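Local coordinates for integron gene cassette protein HFX_CASS3 (Uncultured bacterium, PDB 3FYN), which is of unknown function but probably transfers an acetyl group from acetyl-coenzyme A to an acceptor not yet identified, at residues Ile76-Thr80 and Glu81-Tyr85; Phe106-Arg109 and Pro110-Gly114. All blocks are in the same frame, centred on the assembly; numbering follows the deposited sequence.

After strand 26-28 and helices 34-47 and 54-66, the chain enters strand 71-78 and reverses at once into strand 81-93; contact 1 is the closed end of this hairpin. Strand 98-108 then returns antiparallel to 81-93, and contact 2 forms where it ends, as residues 110-114 curl toward helix 117-131. The two are in series along the chain, neither nesting nor crossing, yet they meet side by side in the sheet. Probable backbone hydrogen bonds join V83 O to R109 N (2.8 Å) and Y85 N to F107 O (2.9 Å). The bulged hairpin is thereby tied to what is probably the pyrophosphate-binding loop of the GNAT family.

Contact 1 of 2, residues Ile76-Thr80 and Glu81-Tyr85; sequences IAEGT and ESVGY
E78 and E81 close the hairpin with two backbone hydrogen bonds. E78 N donates to E81 O (2.8 Å), the bond being nearly straight at 174°, and E81 N returns one to E78 O (3.1 Å). Between them G79 and T80 fill the corners of a type II' turn; G79, with a phi of 60°, sits where that turn favours glycine. Further along, I76 O takes V83 N at 2.7 Å and, only weakly, G84 N at 3.4 Å, while I76 N donates to G84 O. Two residues thus face one, and strand 81-93 bulges. A77 and S82 form the non-hydrogen-bonded pair between these bonds, where A77 CA approaches E81 O and S82 CA approaches I76 O in CA-H...O contacts.

Apolar packing gathers round V83. Its CG1 lies 3.9 Å from E78 CB, and the two side chains cross at about a right angle. CG2 touches E78 CB as well and lies 4.2 Å from I76 CG2. The branched valine can therefore touch both neighbours, and L117 of helix 117-131 also packs on V83 and I76. G84 suits its place by lacking a side chain: I76 CD1 passes close over its backbone, reaching 3.9 Å from Y85 N.

The charged ends find basic partners beyond the hairpin. E78 OE2 forms a salt bridge with K115, and E81 OE2 has a long, weak ion pair with R109. These positive groups would be expected to ease the repulsion between two glutamates that lie on the same face of the sheet.

Together these features make a two-residue beta hairpin with a type II' turn and a classic beta bulge, in the antiparallel part of the mixed central sheet, as in the GNAT fold.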
loop_
_atom_site.group_PDB
_atom_site.type_symbol
_atom_site.label_atom_id
_atom_site.label_comp_id
_atom_site.label_asym_id
_atom_site.label_seq_id
_atom_site.Cartn_x
_atom_site.Cartn_y
_atom_site.Cartn_z
ATOM N N ILE A 76 1.837 -22.570 -2.101
ATOM C CA ILE A 76 0.897 -23.330 -2.902
ATOM C C ILE A 76 1.506 -24.699 -3.116
ATOM O O ILE A 76 2.587 -24.820 -3.689
ATOM C CB ILE A 76 0.639 -22.628 -4.243
ATOM C CG1 ILE A 76 0.073 -21.225 -3.992
ATOM C CG2 ILE A 76 -0.311 -23.450 -5.109
ATOM C CD1 ILE A 76 -0.035 -20.370 -5.235
ATOM N N ALA A 77 0.817 -25.722 -2.624
ATOM C CA ALA A 77 1.364 -27.072 -2.585
ATOM C C ALA A 77 0.789 -27.982 -3.659
ATOM O O ALA A 77 -0.384 -27.894 -4.007
ATOM C CB ALA A 77 1.140 -27.688 -1.212
ATOM N N GLU A 78 1.638 -28.856 -4.178
ATOM C CA GLU A 78 1.211 -29.912 -5.082
ATOM C C GLU A 78 2.078 -31.119 -4.762
ATOM O O GLU A 78 3.295 -31.063 -4.910
ATOM C CB GLU A 78 1.414 -29.473 -6.531
ATOM C CG GLU A 78 0.896 -30.441 -7.570
ATOM C CD GLU A 78 1.150 -29.954 -8.985
ATOM O OE1 GLU A 78 2.319 -29.660 -9.316
ATOM O OE2 GLU A 78 0.181 -29.867 -9.768
ATOM N N GLY A 79 1.461 -32.203 -4.300
ATOM C CA GLY A 79 2.215 -33.370 -3.877
ATOM C C GLY A 79 3.170 -33.045 -2.741
ATOM O O GLY A 79 2.759 -32.521 -1.705
ATOM N N THR A 80 4.453 -33.338 -2.938
ATOM C CA THR A 80 5.461 -33.085 -1.909
ATOM C C THR A 80 6.219 -31.776 -2.127
ATOM O O THR A 80 7.248 -31.541 -1.496
ATOM C CB THR A 80 6.484 -34.232 -1.838
ATOM O OG1 THR A 80 7.144 -34.368 -3.102
ATOM C CG2 THR A 80 5.784 -35.535 -1.500
ATOM N N GLU A 81 5.710 -30.930 -3.015
ATOM C CA GLU A 81 6.411 -29.710 -3.386
ATOM C C GLU A 81 5.554 -28.466 -3.238
ATOM O O GLU A 81 4.347 -28.492 -3.467
ATOM C CB GLU A 81 6.864 -29.790 -4.842
ATOM C CG GLU A 81 8.298 -30.214 -5.049
ATOM C CD GLU A 81 8.763 -29.930 -6.459
ATOM O OE1 GLU A 81 7.941 -30.068 -7.391
ATOM O OE2 GLU A 81 9.942 -29.562 -6.637
ATOM N N SER A 82 6.195 -27.367 -2.875
ATOM C CA SER A 82 5.581 -26.066 -3.048
ATOM C C SER A 82 5.867 -25.663 -4.483
ATOM O O SER A 82 7.020 -25.687 -4.921
ATOM C CB SER A 82 6.177 -25.051 -2.076
ATOM O OG SER A 82 5.840 -25.385 -0.744
ATOM N N VAL A 83 4.818 -25.310 -5.216
ATOM C CA VAL A 83 4.963 -24.943 -6.620
ATOM C C VAL A 83 4.604 -23.482 -6.869
ATOM O O VAL A 83 4.549 -23.034 -8.010
ATOM C CB VAL A 83 4.103 -25.838 -7.535
ATOM C CG1 VAL A 83 4.547 -27.290 -7.423
ATOM C CG2 VAL A 83 2.620 -25.693 -7.204
ATOM N N GLY A 84 4.357 -22.742 -5.796
ATOM C CA GLY A 84 4.041 -21.335 -5.920
ATOM C C GLY A 84 3.893 -20.672 -4.571
ATOM O O GLY A 84 3.974 -21.327 -3.532
ATOM N N TYR A 85 3.688 -19.359 -4.584
ATOM C CA TYR A 85 3.441 -18.634 -3.350
ATOM C C TYR A 85 2.708 -17.342 -3.636
ATOM O O TYR A 85 2.642 -16.879 -4.779
ATOM C CB TYR A 85 4.757 -18.352 -2.598
ATOM C CG TYR A 85 5.632 -17.296 -3.235
ATOM C CD1 TYR A 85 6.419 -17.592 -4.342
ATOM C CD2 TYR A 85 5.660 -15.995 -2.737
ATOM C CE1 TYR A 85 7.219 -16.626 -4.931
ATOM C CE2 TYR A 85 6.458 -15.025 -3.315
ATOM C CZ TYR A 85 7.232 -15.345 -4.411
ATOM O OH TYR A 85 8.021 -14.386 -4.993
#

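Contact 2 of 2, residues Phe106-Arg109 and Pro110-Gly114; sequences FFVR and PNARG. With ACT (acetate ion), chain C.
V108 overlaps A112 through its CG1 branch, which lies 3.7 Å from A112 CB; the small alanine fits between this valine, V83 and L117. R109 O receives A112 N at 2.8 Å, closing a short 3-10 turn begun by P110, whose ring suits the first position of such a turn. The N111 side chain folds back, setting OD1 3.3 Å from R109 CB.

R113 then reaches back to the strand. Its CG swings to the side of its own backbone N (chi1 -69°) and the chain extends to NE, bringing the guanidinium to V108 O. NE bonds it at 2.7 Å, somewhat bent at 143°, and NH2 adds a weak bond at 3.0 Å. R113 NH2 lies 3.5 Å from F107 CE1, ring and guanidinium nearly perpendicular (84°), and makes a salt bridge with E47. R109, equally extended, leads away to a salt bridge with E43.

G114, at positive phi, donates its N to an acetate oxygen, OXT, at 2.8 Å; G118 N binds the same ion. R113 begins an R-x-x-G-x-G sequence ending at G118, consistent with the pyrophosphate-binding loop of GNAT motif A; the acetate, probably from the crystallisation liquor, may mark an anion site.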
loop_
_atom_site.group_PDB
_atom_site.type_symbol
_atom_site.label_atom_id
_atom_site.label_comp_id
_atom_site.label_asym_id
_atom_site.label_seq_id
_atom_site.Cartn_x
_atom_site.Cartn_y
_atom_site.Cartn_z
ATOM N N PHE A 106 3.052 -12.787 -6.451
ATOM C CA PHE A 106 2.197 -13.919 -6.762
ATOM C C PHE A 106 2.872 -14.697 -7.873
ATOM O O PHE A 106 3.072 -14.183 -8.973
ATOM C CB PHE A 106 0.825 -13.388 -7.194
ATOM C CG PHE A 106 -0.194 -14.447 -7.506
ATOM C CD1 PHE A 106 -0.094 -15.725 -6.981
ATOM C CD2 PHE A 106 -1.291 -14.137 -8.300
ATOM C CE1 PHE A 106 -1.057 -16.677 -7.264
ATOM C CE2 PHE A 106 -2.253 -15.083 -8.583
ATOM C CZ PHE A 106 -2.136 -16.354 -8.066
ATOM N N PHE A 107 3.240 -15.937 -7.576
ATOM C CA PHE A 107 3.960 -16.766 -8.532
ATOM C C PHE A 107 3.491 -18.206 -8.459
ATOM O O PHE A 107 3.412 -18.792 -7.378
ATOM C CB PHE A 107 5.464 -16.704 -8.256
ATOM C CG PHE A 107 6.293 -17.614 -9.136
ATOM C CD1 PHE A 107 6.406 -17.374 -10.497
ATOM C CD2 PHE A 107 6.980 -18.696 -8.593
ATOM C CE1 PHE A 107 7.186 -18.196 -11.307
ATOM C CE2 PHE A 107 7.755 -19.523 -9.400
ATOM C CZ PHE A 107 7.857 -19.270 -10.754
ATOM N N VAL A 108 3.178 -18.766 -9.621
ATOM C CA VAL A 108 2.955 -20.197 -9.759
ATOM C C VAL A 108 3.932 -20.699 -10.818
ATOM O O VAL A 108 4.032 -20.103 -11.886
ATOM C CB VAL A 108 1.514 -20.498 -10.209
ATOM C CG1 VAL A 108 1.337 -21.990 -10.485
ATOM C CG2 VAL A 108 0.521 -20.021 -9.156
ATOM N N ARG A 109 4.664 -21.772 -10.521
ATOM C CA ARG A 109 5.610 -22.334 -11.479
ATOM C C ARG A 109 4.908 -22.613 -12.802
ATOM O O ARG A 109 3.759 -23.039 -12.815
ATOM C CB ARG A 109 6.211 -23.634 -10.937
ATOM C CG ARG A 109 7.362 -23.427 -9.974
ATOM C CD ARG A 109 7.881 -24.747 -9.431
ATOM N NE ARG A 109 9.153 -24.571 -8.740
ATOM C CZ ARG A 109 9.604 -25.363 -7.772
ATOM N NH1 ARG A 109 8.879 -26.398 -7.363
ATOM N NH2 ARG A 109 10.781 -25.111 -7.204
ATOM N N PRO A 110 5.603 -22.379 -13.924
ATOM C CA PRO A 110 4.993 -22.568 -15.246
ATOM C C PRO A 110 4.260 -23.909 -15.387
ATOM O O PRO A 110 3.125 -23.925 -15.872
ATOM C CB PRO A 110 6.194 -22.494 -16.192
ATOM C CG PRO A 110 7.154 -21.562 -15.482
ATOM C CD PRO A 110 6.981 -21.857 -14.010
ATOM N N ASN A 111 4.884 -25.000 -14.948
ATOM C CA ASN A 111 4.296 -26.337 -15.078
ATOM C C ASN A 111 3.046 -26.553 -14.235
ATOM O O ASN A 111 2.304 -27.519 -14.451
ATOM C CB ASN A 111 5.332 -27.422 -14.743
ATOM C CG ASN A 111 5.903 -27.279 -13.333
ATOM O OD1 ASN A 111 5.475 -26.423 -12.558
ATOM N ND2 ASN A 111 6.883 -28.112 -13.004
ATOM N N ALA A 112 2.822 -25.666 -13.269
ATOM C CA ALA A 112 1.686 -25.798 -12.363
ATOM C C ALA A 112 0.562 -24.823 -12.703
ATOM O O ALA A 112 -0.454 -24.778 -12.011
ATOM C CB ALA A 112 2.132 -25.627 -10.913
ATOM N N ARG A 113 0.744 -24.050 -13.771
ATOM C CA ARG A 113 -0.274 -23.090 -14.200
ATOM C C ARG A 113 -1.406 -23.766 -14.961
ATOM O O ARG A 113 -1.238 -24.857 -15.506
ATOM C CB ARG A 113 0.349 -21.980 -15.052
ATOM C CG ARG A 113 1.263 -21.062 -14.261
ATOM C CD ARG A 113 2.046 -20.123 -15.150
ATOM N NE ARG A 113 3.117 -19.507 -14.382
ATOM C CZ ARG A 113 4.157 -18.867 -14.906
ATOM N NH1 ARG A 113 4.271 -18.735 -16.220
ATOM N NH2 ARG A 113 5.081 -18.354 -14.108
ATOM N N GLY A 114 -2.559 -23.110 -14.993
ATOM C CA GLY A 114 -3.706 -23.616 -15.724
ATOM C C GLY A 114 -4.420 -24.766 -15.036
ATOM O O GLY A 114 -5.165 -25.507 -15.674
HETATM C C ACT C . -2.436 -20.134 -12.570
HETATM O O ACT C . -2.685 -20.879 -11.601
HETATM O OXT ACT C . -2.712 -20.593 -13.698
HETATM C CH3 ACT C . -1.836 -18.773 -12.387
HETATM O O HOH W 1 7.115 -28.217 -9.584
#